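PDB 5ZBT: lectin-like protein from Entamoeba histolytica HM-1:IMSS-A, which is of unknown function but, as the legume lectin-like domain of an ERGIC-53-like membrane protein, may bind mannose. Local coordinates for residues D26-E32 with V224-Y229; F80-L86 with A169-Y175; M98-E104 with Y119-F125; M135-L139 with C195-E199. One frame throughout, in Å; residues are numbered along the deposited sequence.

Contact 1 (D26-E32 with V224-Y229); sequences DVLSFRE and VQSLHY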
# COMPACT_ATOMS: atom_id res chain seq x y z
N ASP A 26 12.44 -9.23 11.58
CA ASP A 26 11.35 -8.50 10.91
C ASP A 26 11.94 -7.32 10.14
O ASP A 26 12.39 -6.34 10.75
CB ASP A 26 10.32 -8.05 11.94
CG ASP A 26 9.11 -7.35 11.34
OD1 ASP A 26 9.14 -7.00 10.14
OD2 ASP A 26 8.13 -7.16 12.08
N VAL A 27 11.92 -7.39 8.81
CA VAL A 27 12.49 -6.33 7.99
C VAL A 27 11.40 -5.53 7.28
O VAL A 27 11.67 -4.90 6.25
CB VAL A 27 13.51 -6.88 6.98
CG1 VAL A 27 14.66 -7.59 7.70
CG2 VAL A 27 12.81 -7.81 6.01
N LEU A 28 10.18 -5.56 7.80
CA LEU A 28 9.05 -4.86 7.20
C LEU A 28 8.39 -3.86 8.14
O LEU A 28 7.98 -2.78 7.70
CB LEU A 28 7.99 -5.87 6.72
CG LEU A 28 8.42 -6.98 5.77
CD1 LEU A 28 7.25 -7.89 5.37
CD2 LEU A 28 9.09 -6.39 4.53
N SER A 29 8.25 -4.21 9.41
CA SER A 29 7.38 -3.47 10.31
C SER A 29 8.00 -2.15 10.72
O SER A 29 9.21 -2.05 10.91
CB SER A 29 7.07 -4.29 11.56
OG SER A 29 6.32 -5.43 11.22
N PHE A 30 7.15 -1.13 10.86
CA PHE A 30 7.43 -0.00 11.74
C PHE A 30 6.16 0.31 12.52
O PHE A 30 5.10 0.55 11.93
CB PHE A 30 7.95 1.23 10.99
CG PHE A 30 7.16 1.62 9.77
CD1 PHE A 30 7.46 1.06 8.53
CD2 PHE A 30 6.20 2.61 9.84
CE1 PHE A 30 6.76 1.44 7.40
CE2 PHE A 30 5.49 3.01 8.71
CZ PHE A 30 5.77 2.42 7.49
N ARG A 31 6.28 0.26 13.83
CA ARG A 31 5.16 0.36 14.75
C ARG A 31 5.20 1.69 15.48
O ARG A 31 6.20 2.42 15.43
CB ARG A 31 5.17 -0.81 15.73
CG ARG A 31 5.11 -2.17 15.03
CD ARG A 31 5.23 -3.34 16.00
NE ARG A 31 5.90 -4.48 15.36
CZ ARG A 31 7.22 -4.62 15.27
NH1 ARG A 31 7.74 -5.68 14.66
NH2 ARG A 31 8.03 -3.69 15.79
N GLU A 32 4.08 2.00 16.17
CA GLU A 32 3.90 3.20 16.99
C GLU A 32 4.48 2.98 18.38
O GLU A 32 4.18 1.96 19.02
CB GLU A 32 2.42 3.55 17.11
CG GLU A 32 1.77 4.02 15.81
CD GLU A 32 0.54 4.89 16.06
OE1 GLU A 32 -0.60 4.43 15.76
OE2 GLU A 32 0.70 6.03 16.56
N VAL A 224 1.29 7.60 6.64
CA VAL A 224 1.13 6.25 7.16
C VAL A 224 1.52 6.24 8.63
O VAL A 224 2.62 6.68 8.99
CB VAL A 224 1.97 5.25 6.34
CG1 VAL A 224 2.13 3.95 7.07
CG2 VAL A 224 1.30 5.02 5.00
N GLN A 225 0.61 5.76 9.48
CA GLN A 225 0.88 5.73 10.92
C GLN A 225 1.78 4.57 11.31
O GLN A 225 2.65 4.73 12.17
CB GLN A 225 -0.43 5.62 11.69
CG GLN A 225 -1.20 6.89 11.75
CD GLN A 225 -1.50 7.29 13.16
OE1 GLN A 225 -2.42 6.75 13.78
NE2 GLN A 225 -0.72 8.25 13.69
N SER A 226 1.57 3.40 10.72
CA SER A 226 2.32 2.21 11.12
C SER A 226 2.11 1.11 10.09
O SER A 226 1.13 1.12 9.33
CB SER A 226 1.89 1.70 12.49
OG SER A 226 0.52 1.37 12.47
N LEU A 227 3.04 0.17 10.09
CA LEU A 227 2.95 -1.03 9.28
C LEU A 227 3.37 -2.20 10.15
O LEU A 227 4.49 -2.20 10.70
CB LEU A 227 3.82 -0.91 8.03
CG LEU A 227 3.92 -2.15 7.15
CD1 LEU A 227 2.57 -2.52 6.51
CD2 LEU A 227 4.97 -1.91 6.09
N HIS A 228 2.47 -3.17 10.33
CA HIS A 228 2.76 -4.37 11.10
C HIS A 228 2.73 -5.56 10.15
O HIS A 228 1.78 -5.71 9.38
CB HIS A 228 1.73 -4.64 12.22
CG HIS A 228 1.72 -3.62 13.31
ND1 HIS A 228 1.20 -2.35 13.14
CD2 HIS A 228 2.12 -3.69 14.60
CE1 HIS A 228 1.32 -1.67 14.27
NE2 HIS A 228 1.87 -2.46 15.17
N TYR A 229 3.76 -6.38 10.24
CA TYR A 229 3.78 -7.70 9.62
C TYR A 229 3.55 -8.73 10.72
O TYR A 229 4.20 -8.68 11.76
CB TYR A 229 5.10 -7.93 8.90
CG TYR A 229 5.49 -9.38 8.77
CD1 TYR A 229 4.64 -10.28 8.14
CD2 TYR A 229 6.69 -9.85 9.28
CE1 TYR A 229 4.97 -11.62 8.02
CE2 TYR A 229 7.03 -11.20 9.16
CZ TYR A 229 6.16 -12.08 8.53
OH TYR A 229 6.46 -13.42 8.39
O HOH W 1 -0.43 1.63 15.08

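Contact 2 (F80-L86 with A169-Y175); sequences FELQLKL and AVLRIKY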
# COMPACT_ATOMS: atom_id res chain seq x y z
N PHE A 80 1.06 -14.78 5.94
CA PHE A 80 1.33 -13.53 6.62
C PHE A 80 0.11 -12.64 6.56
O PHE A 80 -0.81 -12.84 5.76
CB PHE A 80 2.54 -12.80 6.01
CG PHE A 80 2.36 -12.41 4.58
CD1 PHE A 80 1.77 -11.20 4.25
CD2 PHE A 80 2.79 -13.26 3.56
CE1 PHE A 80 1.60 -10.82 2.93
CE2 PHE A 80 2.64 -12.90 2.24
CZ PHE A 80 2.05 -11.67 1.92
N GLU A 81 0.14 -11.62 7.42
CA GLU A 81 -0.84 -10.55 7.40
C GLU A 81 -0.07 -9.24 7.55
O GLU A 81 0.77 -9.11 8.45
CB GLU A 81 -1.88 -10.73 8.52
CG GLU A 81 -2.63 -9.45 8.80
CD GLU A 81 -3.88 -9.65 9.66
OE1 GLU A 81 -4.54 -10.71 9.57
OE2 GLU A 81 -4.21 -8.72 10.41
N LEU A 82 -0.33 -8.31 6.63
CA LEU A 82 0.19 -6.95 6.74
C LEU A 82 -0.95 -6.01 7.10
O LEU A 82 -2.06 -6.12 6.55
CB LEU A 82 0.88 -6.50 5.45
CG LEU A 82 1.87 -7.49 4.83
CD1 LEU A 82 2.17 -7.14 3.38
CD2 LEU A 82 3.15 -7.52 5.64
N GLN A 83 -0.67 -5.09 8.03
CA GLN A 83 -1.62 -4.07 8.49
C GLN A 83 -0.99 -2.70 8.30
O GLN A 83 0.01 -2.37 8.95
CB GLN A 83 -1.99 -4.28 9.95
CG GLN A 83 -2.82 -5.52 10.23
CD GLN A 83 -2.93 -5.80 11.70
OE1 GLN A 83 -2.72 -4.92 12.51
NE2 GLN A 83 -3.23 -7.05 12.06
N LEU A 84 -1.56 -1.91 7.41
CA LEU A 84 -1.05 -0.58 7.11
C LEU A 84 -2.06 0.44 7.62
O LEU A 84 -3.15 0.56 7.07
CB LEU A 84 -0.82 -0.42 5.61
CG LEU A 84 -0.15 0.90 5.23
CD1 LEU A 84 1.33 0.86 5.65
CD2 LEU A 84 -0.26 1.13 3.76
N LYS A 85 -1.70 1.15 8.68
CA LYS A 85 -2.61 2.12 9.27
C LYS A 85 -2.42 3.48 8.60
O LYS A 85 -1.30 4.01 8.54
CB LYS A 85 -2.38 2.20 10.77
CG LYS A 85 -3.43 3.00 11.51
CD LYS A 85 -3.30 2.84 13.02
CE LYS A 85 -4.19 3.83 13.72
NZ LYS A 85 -4.40 3.48 15.14
N LEU A 86 -3.52 4.05 8.13
CA LEU A 86 -3.55 5.24 7.29
C LEU A 86 -3.78 6.51 8.11
O LEU A 86 -4.52 6.51 9.09
CB LEU A 86 -4.67 5.13 6.26
CG LEU A 86 -4.47 4.41 4.93
CD1 LEU A 86 -3.57 3.23 5.07
CD2 LEU A 86 -5.82 3.98 4.42
N ALA A 169 -7.84 4.44 9.29
CA ALA A 169 -8.21 3.16 8.72
C ALA A 169 -6.98 2.27 8.58
O ALA A 169 -5.84 2.75 8.50
CB ALA A 169 -8.88 3.36 7.36
N VAL A 170 -7.21 0.96 8.56
CA VAL A 170 -6.16 -0.04 8.49
C VAL A 170 -6.44 -0.91 7.28
O VAL A 170 -7.47 -1.59 7.22
CB VAL A 170 -6.10 -0.88 9.77
CG1 VAL A 170 -4.97 -1.90 9.69
CG2 VAL A 170 -5.93 0.05 10.97
N LEU A 171 -5.54 -0.86 6.29
CA LEU A 171 -5.61 -1.76 5.15
C LEU A 171 -5.02 -3.11 5.55
O LEU A 171 -3.89 -3.17 6.06
CB LEU A 171 -4.85 -1.15 3.96
CG LEU A 171 -4.57 -2.08 2.77
CD1 LEU A 171 -5.87 -2.41 2.03
CD2 LEU A 171 -3.53 -1.46 1.82
N ARG A 172 -5.78 -4.18 5.33
CA ARG A 172 -5.37 -5.51 5.78
C ARG A 172 -5.11 -6.40 4.57
O ARG A 172 -6.01 -6.64 3.76
CB ARG A 172 -6.41 -6.14 6.71
CG ARG A 172 -5.97 -7.45 7.37
CD ARG A 172 -7.06 -8.14 8.21
NE ARG A 172 -7.93 -7.19 8.90
CZ ARG A 172 -7.57 -6.50 9.98
NH1 ARG A 172 -6.37 -6.67 10.53
NH2 ARG A 172 -8.42 -5.62 10.50
N ILE A 173 -3.88 -6.91 4.46
CA ILE A 173 -3.45 -7.76 3.35
C ILE A 173 -3.06 -9.12 3.94
O ILE A 173 -2.07 -9.23 4.67
CB ILE A 173 -2.27 -7.13 2.59
CG1 ILE A 173 -2.70 -5.82 1.93
CG2 ILE A 173 -1.69 -8.11 1.57
CD1 ILE A 173 -1.56 -4.86 1.73
N LYS A 174 -3.84 -10.16 3.62
CA LYS A 174 -3.64 -11.50 4.16
C LYS A 174 -3.37 -12.47 3.02
O LYS A 174 -4.12 -12.50 2.04
CB LYS A 174 -4.88 -11.98 4.93
CG LYS A 174 -5.17 -11.27 6.24
CD LYS A 174 -6.16 -12.12 7.08
CE LYS A 174 -7.57 -12.13 6.47
NZ LYS A 174 -8.57 -12.97 7.22
N TYR A 175 -2.34 -13.29 3.16
CA TYR A 175 -2.05 -14.32 2.17
C TYR A 175 -1.82 -15.66 2.86
O TYR A 175 -0.99 -15.77 3.77
CB TYR A 175 -0.84 -13.94 1.34
CG TYR A 175 -0.50 -14.93 0.23
CD1 TYR A 175 -1.40 -15.15 -0.82
CD2 TYR A 175 0.72 -15.61 0.22
CE1 TYR A 175 -1.09 -16.03 -1.85
CE2 TYR A 175 1.04 -16.49 -0.82
CZ TYR A 175 0.13 -16.70 -1.84
OH TYR A 175 0.43 -17.57 -2.87

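Contact 3 (M98-E104 with Y119-F125); sequences MGVWLTE and YKGIGIF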
# COMPACT_ATOMS: atom_id res chain seq x y z
N MET A 98 -3.11 5.67 -3.18
CA MET A 98 -2.01 5.01 -2.50
C MET A 98 -1.87 3.60 -3.05
O MET A 98 -2.86 2.95 -3.38
CB MET A 98 -2.29 4.88 -1.00
CG MET A 98 -1.57 5.81 -0.09
SD MET A 98 -2.04 5.29 1.58
CE MET A 98 -1.02 3.82 1.71
N GLY A 99 -0.65 3.10 -3.09
CA GLY A 99 -0.40 1.72 -3.47
C GLY A 99 0.47 1.00 -2.47
O GLY A 99 1.42 1.58 -1.93
N VAL A 100 0.14 -0.26 -2.22
CA VAL A 100 1.03 -1.18 -1.53
C VAL A 100 1.43 -2.26 -2.52
O VAL A 100 0.59 -2.79 -3.26
CB VAL A 100 0.38 -1.77 -0.27
CG1 VAL A 100 1.40 -2.69 0.47
CG2 VAL A 100 -0.10 -0.66 0.63
N TRP A 101 2.71 -2.58 -2.56
CA TRP A 101 3.26 -3.30 -3.69
C TRP A 101 4.02 -4.52 -3.20
O TRP A 101 4.78 -4.44 -2.24
CB TRP A 101 4.19 -2.40 -4.51
CG TRP A 101 3.55 -1.15 -5.09
CD1 TRP A 101 3.27 0.03 -4.44
CD2 TRP A 101 3.18 -0.94 -6.47
NE1 TRP A 101 2.74 0.95 -5.32
CE2 TRP A 101 2.67 0.37 -6.57
CE3 TRP A 101 3.22 -1.75 -7.62
CZ2 TRP A 101 2.20 0.89 -7.78
CZ3 TRP A 101 2.76 -1.22 -8.82
CH2 TRP A 101 2.25 0.09 -8.89
N LEU A 102 3.83 -5.65 -3.88
CA LEU A 102 4.58 -6.87 -3.61
C LEU A 102 5.18 -7.29 -4.95
O LEU A 102 4.47 -7.86 -5.80
CB LEU A 102 3.70 -7.96 -3.00
CG LEU A 102 3.13 -7.68 -1.58
CD1 LEU A 102 1.97 -6.68 -1.58
CD2 LEU A 102 2.69 -8.96 -0.89
N THR A 103 6.45 -6.97 -5.17
CA THR A 103 7.03 -7.07 -6.50
C THR A 103 8.36 -7.81 -6.50
O THR A 103 9.06 -7.89 -5.49
CB THR A 103 7.24 -5.69 -7.15
OG1 THR A 103 7.99 -4.83 -6.27
CG2 THR A 103 5.89 -5.08 -7.50
N GLU A 104 8.68 -8.33 -7.69
CA GLU A 104 9.92 -9.06 -7.92
C GLU A 104 11.15 -8.16 -7.79
O GLU A 104 12.22 -8.62 -7.39
CB GLU A 104 9.87 -9.73 -9.30
CG GLU A 104 11.16 -10.42 -9.73
CD GLU A 104 11.07 -11.00 -11.14
OE1 GLU A 104 10.90 -12.24 -11.27
OE2 GLU A 104 11.15 -10.21 -12.11
N TYR A 119 5.77 -3.90 -14.16
CA TYR A 119 6.28 -4.50 -12.93
C TYR A 119 5.87 -5.97 -12.91
O TYR A 119 4.98 -6.39 -13.66
CB TYR A 119 5.77 -3.77 -11.67
CG TYR A 119 4.27 -3.87 -11.44
CD1 TYR A 119 3.40 -2.98 -12.06
CD2 TYR A 119 3.73 -4.84 -10.60
CE1 TYR A 119 2.02 -3.06 -11.86
CE2 TYR A 119 2.35 -4.93 -10.39
CZ TYR A 119 1.50 -4.04 -11.02
OH TYR A 119 0.13 -4.14 -10.82
N LYS A 120 6.52 -6.76 -12.05
CA LYS A 120 6.14 -8.15 -11.87
C LYS A 120 5.72 -8.36 -10.41
O LYS A 120 6.55 -8.28 -9.50
CB LYS A 120 7.26 -9.10 -12.29
CG LYS A 120 6.80 -10.56 -12.42
CD LYS A 120 7.97 -11.50 -12.74
CE LYS A 120 8.05 -11.81 -14.25
NZ LYS A 120 9.42 -11.69 -14.86
N GLY A 121 4.45 -8.61 -10.19
CA GLY A 121 3.95 -8.79 -8.85
C GLY A 121 2.54 -8.25 -8.73
O GLY A 121 1.75 -8.31 -9.68
N ILE A 122 2.26 -7.68 -7.56
CA ILE A 122 0.92 -7.30 -7.16
C ILE A 122 0.96 -5.85 -6.70
O ILE A 122 1.85 -5.46 -5.93
CB ILE A 122 0.38 -8.22 -6.04
CG1 ILE A 122 -0.03 -9.57 -6.61
CG2 ILE A 122 -0.79 -7.61 -5.29
CD1 ILE A 122 0.25 -10.73 -5.67
N GLY A 123 0.03 -5.05 -7.20
CA GLY A 123 -0.24 -3.72 -6.67
C GLY A 123 -1.62 -3.70 -6.05
O GLY A 123 -2.60 -4.16 -6.66
N ILE A 124 -1.68 -3.21 -4.81
CA ILE A 124 -2.94 -3.00 -4.08
C ILE A 124 -3.13 -1.50 -3.96
O ILE A 124 -2.29 -0.81 -3.36
CB ILE A 124 -2.91 -3.68 -2.70
CG1 ILE A 124 -2.51 -5.15 -2.85
CG2 ILE A 124 -4.25 -3.60 -2.01
CD1 ILE A 124 -1.68 -5.65 -1.72
N PHE A 125 -4.22 -0.99 -4.53
CA PHE A 125 -4.42 0.45 -4.69
C PHE A 125 -5.68 0.89 -3.97
O PHE A 125 -6.72 0.22 -4.03
CB PHE A 125 -4.50 0.85 -6.17
CG PHE A 125 -3.38 0.28 -7.02
CD1 PHE A 125 -2.06 0.43 -6.64
CD2 PHE A 125 -3.66 -0.40 -8.19
CE1 PHE A 125 -1.02 -0.09 -7.42
CE2 PHE A 125 -2.64 -0.93 -8.98
CZ PHE A 125 -1.31 -0.77 -8.59

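Contact 4 (M135-L139 with C195-E199); sequences MISVL and CITIE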
# COMPACT_ATOMS: atom_id res chain seq x y z
N MET A 135 -12.17 3.51 -4.00
CA MET A 135 -12.13 2.16 -4.53
C MET A 135 -10.83 1.50 -4.10
O MET A 135 -9.79 2.15 -4.01
CB MET A 135 -12.21 2.16 -6.06
CG MET A 135 -13.59 2.53 -6.59
SD MET A 135 -14.20 1.55 -7.96
CE MET A 135 -14.40 -0.08 -7.25
N ILE A 136 -10.90 0.21 -3.80
CA ILE A 136 -9.72 -0.60 -3.57
C ILE A 136 -9.63 -1.56 -4.75
O ILE A 136 -10.64 -2.13 -5.16
CB ILE A 136 -9.80 -1.32 -2.22
CG1 ILE A 136 -9.70 -0.29 -1.09
CG2 ILE A 136 -8.69 -2.34 -2.08
CD1 ILE A 136 -9.92 -0.86 0.31
N SER A 137 -8.43 -1.68 -5.33
CA SER A 137 -8.18 -2.52 -6.49
C SER A 137 -6.95 -3.37 -6.24
O SER A 137 -6.06 -2.99 -5.47
CB SER A 137 -7.95 -1.70 -7.75
OG SER A 137 -8.76 -0.54 -7.75
N VAL A 138 -6.91 -4.52 -6.89
CA VAL A 138 -5.72 -5.36 -6.93
C VAL A 138 -5.41 -5.61 -8.39
O VAL A 138 -6.30 -5.95 -9.17
CB VAL A 138 -5.90 -6.68 -6.17
CG1 VAL A 138 -4.67 -7.53 -6.34
CG2 VAL A 138 -6.15 -6.42 -4.68
N LEU A 139 -4.14 -5.41 -8.75
CA LEU A 139 -3.68 -5.50 -10.13
C LEU A 139 -2.44 -6.38 -10.14
O LEU A 139 -1.37 -5.93 -9.71
CB LEU A 139 -3.37 -4.11 -10.68
CG LEU A 139 -3.43 -3.95 -12.19
CD1 LEU A 139 -4.70 -4.56 -12.66
CD2 LEU A 139 -3.44 -2.49 -12.53
N CYS A 195 -13.41 -6.96 1.24
CA CYS A 195 -13.15 -6.22 0.01
C CYS A 195 -12.88 -7.17 -1.17
O CYS A 195 -13.70 -7.28 -2.08
CB CYS A 195 -11.98 -5.25 0.24
SG CYS A 195 -11.50 -4.25 -1.17
N ILE A 196 -11.77 -7.90 -1.13
CA ILE A 196 -11.37 -8.74 -2.25
C ILE A 196 -10.82 -10.05 -1.70
O ILE A 196 -10.09 -10.07 -0.70
CB ILE A 196 -10.32 -8.02 -3.13
CG1 ILE A 196 -10.97 -6.93 -3.98
CG2 ILE A 196 -9.50 -9.00 -3.99
CD1 ILE A 196 -9.99 -5.87 -4.47
N THR A 197 -11.20 -11.15 -2.35
CA THR A 197 -10.55 -12.44 -2.18
C THR A 197 -10.11 -12.93 -3.55
O THR A 197 -10.91 -12.90 -4.49
CB THR A 197 -11.49 -13.46 -1.53
OG1 THR A 197 -11.88 -13.00 -0.24
CG2 THR A 197 -10.81 -14.79 -1.37
N ILE A 198 -8.86 -13.37 -3.66
CA ILE A 198 -8.33 -13.93 -4.89
C ILE A 198 -7.86 -15.34 -4.61
O ILE A 198 -6.95 -15.55 -3.78
CB ILE A 198 -7.17 -13.10 -5.47
CG1 ILE A 198 -7.54 -11.62 -5.54
CG2 ILE A 198 -6.78 -13.62 -6.85
CD1 ILE A 198 -6.43 -10.78 -6.06
N GLU A 199 -8.44 -16.31 -5.31
CA GLU A 199 -7.98 -17.68 -5.19
C GLU A 199 -6.88 -17.97 -6.20
O GLU A 199 -6.70 -17.26 -7.20
CB GLU A 199 -9.15 -18.65 -5.39
CG GLU A 199 -10.40 -18.22 -4.68
CD GLU A 199 -10.45 -18.70 -3.24
OE1 GLU A 199 -9.53 -19.45 -2.82
OE2 GLU A 199 -11.40 -18.32 -2.53

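Contact 1 (D26-E32 with V224-Y229)
D26 meets Y229 at the edge of its ring, with OD1 of D26 3.9 Å from CD2 of Y229 and the carboxylate nearly upright to the ring (84°). The contact lays the loop before helix 36-42 along strand 220-231, in one sheet of the lectin-like sandwich. OD1 of D26 also accepts the backbone N-H groups of L28 and S29 from one face, forming an Asx turn. L28 packs CD1 against Y229, 4.1 Å from CG of Y229. S29 makes a side-chain hydrogen bond to the strand. S29 OG lies beside its own backbone N (chi1 -66°) and accepts from Y229 N at 2.9 Å, in a nearly straight bond (163°). S29 OG also donates to D26 OD2 at 2.6 Å. F30 makes a single antiparallel bridge with L227. L227 N donates to F30 O at 2.8 Å, while the return bond from F30 N is weak. CB of L227 lies over one face of the F30 ring in a CH-pi contact, and V224 CG1 meets the ring edge. R31 lays CG over the H228 ring, 3.3 Å from NE2 of H228. Its NH1 runs back to D26 OD2 in a salt bridge. E32 OE1 reaches S226 OG through one water. D26 thus fixes the buried hydroxyl that receives Y229, and the charge of R31 probably steadies the carboxylate.

Contact 2 (F80-L86 with A169-Y175)
E81 and R172 form a salt bridge across two antiparallel strands, with OE2 of E81 3.0 Å from NH1 of R172. The oxygen lies near the guanidinium plane, at its edge. Seen from the carboxylate, NH1 comes from above the plane. Q83 NE2 donates to the same OE2 from the opposite face, although that bond is modelled so short that its length is doubtful. K174 lies alongside E81 and points the same way, so its CD comes 3.3 Å from E81 OE1. On the other face of the sheet F80 and Y175 touch. With CG between the backbone N and the carbonyl carbon (chi1 62°), the F80 ring reaches over Y175 CB in a CH-pi contact, and F80 CZ is 3.7 Å from that CB. L82 with I173 and L84 with L171 continue this apolar face. Seven backbone hydrogen bonds hold the strands together, from F80 with Y175 to the bond between L86 N and A169 O at 2.7 Å. Outer partners position the polar ends. R172 NH2 bonds to N192 OD1, and Y175 OH bonds to I201 O. E185 makes long, weak ion pairs with R172 and K174. Strand 80-90 is flanked by strand 220-231, and strand 170-176 by strand 181-188. The apolar face turns to the other sheet of the sandwich, where F80 meets L102 and both L84 and L171 meet V100.

Contact 3 (M98-E104 with Y119-F125)
An aromatic cluster of W101, Y119 and F125 marks this pairing of two antiparallel strands in one sheet of the legume lectin-type beta sandwich. CG of W101 is anti to the carbonyl carbon (chi1 -60°), which lets the indole reach both other rings. W101 and Y119 make a T-shaped pair. The tryptophan edge points at the tyrosine face, with CZ3 of W101 over the ring centre and 3.6 Å from CE1 of Y119. Their planes stand at 83°. F125 in turn points its own edge at a face of W101, and CE1 of F125 is 3.4 Å from CZ2 of W101. Here the planes are inclined by 64°. G99 and G123 have no side chains on this face, and the rings use the room. CA of G99 lies at the F125 edge, and CA of G123 lies on the same side of the indole as F125 CE1. The polar ends of the cluster bond outward, W101 NE1 to S211 OG and Y119 OH to L139 O. V100, L102, I122 and I124 point to the opposite face, where CD1 of L102 and CD1 of I124 touch at 3.8 Å. V100 pairs with I124, and L102 with I122, through two backbone hydrogen bonds each. Just past the end of strand 97-103, E104 and K120 add a long salt bridge, and E104 N donates to K120 O at 2.8 Å.

Contact 4 (M135-L139 with C195-E199)
I136 packs its side chain against the sulfur of C195. Its CB already lies 3.5 Å from SG of C195. CG2 branches off anti to the backbone N and meets the same SG, also at 3.5 Å. The other branch runs through CG1 to the tip, where CD1 is still 4.0 Å from C195 SG. The sulfur touches the isoleucine at its base, its short branch and its end. C195 SG lies anti to its backbone N (chi1 180°), against I136, and is bonded to C157. I196 fills the next place. Its CD1 comes 3.9 Å from CG2 of V138 and reaches the I136 carbonyl oxygen at a similar distance. V138 divides its two methyls between neighbours. CG2 goes to I196, while CG1 meets CD1 of I198 at 3.7 Å. No hydrogen bond crosses this contact. The strand axes lie 7.8 Å apart, 18° from parallel, so the strands meet mainly through side chains. C195 and I196 both face I184, a classic beta bulge that lets two successive residues turn toward this packing. Strand 191-198 is outermost in its sheet and lies next to strand 181-188, whose I184 and I186 also pack on V138 and I136. Strand 135-142 runs between strands 122-127 and 153-158 in the other sheet. The disulfide to C157, on strand 153-158, ties one outermost strand of each sheet to the other.

In the fold
The four contacts span the two seven-stranded antiparallel sheets of the legume lectin-like sandwich. Contacts 1 and 2 share one sheet, where strands 220-231 and 80-90 are neighbours, and their centres are 10 Å apart. Contact 3 belongs to the other sheet and touches contact 2 through the core, for example L84 with M98. Contact 4 joins both sheets near one side, with its centre 12 Å from that of contact 3 and 22 Å from that of contact 1. Along the chain, contact 1 encloses the other three. Contact 3 closes before contact 4 opens, while contacts 2 and 4 interleave. Distant parts of the chain are thus tied into one compact domain.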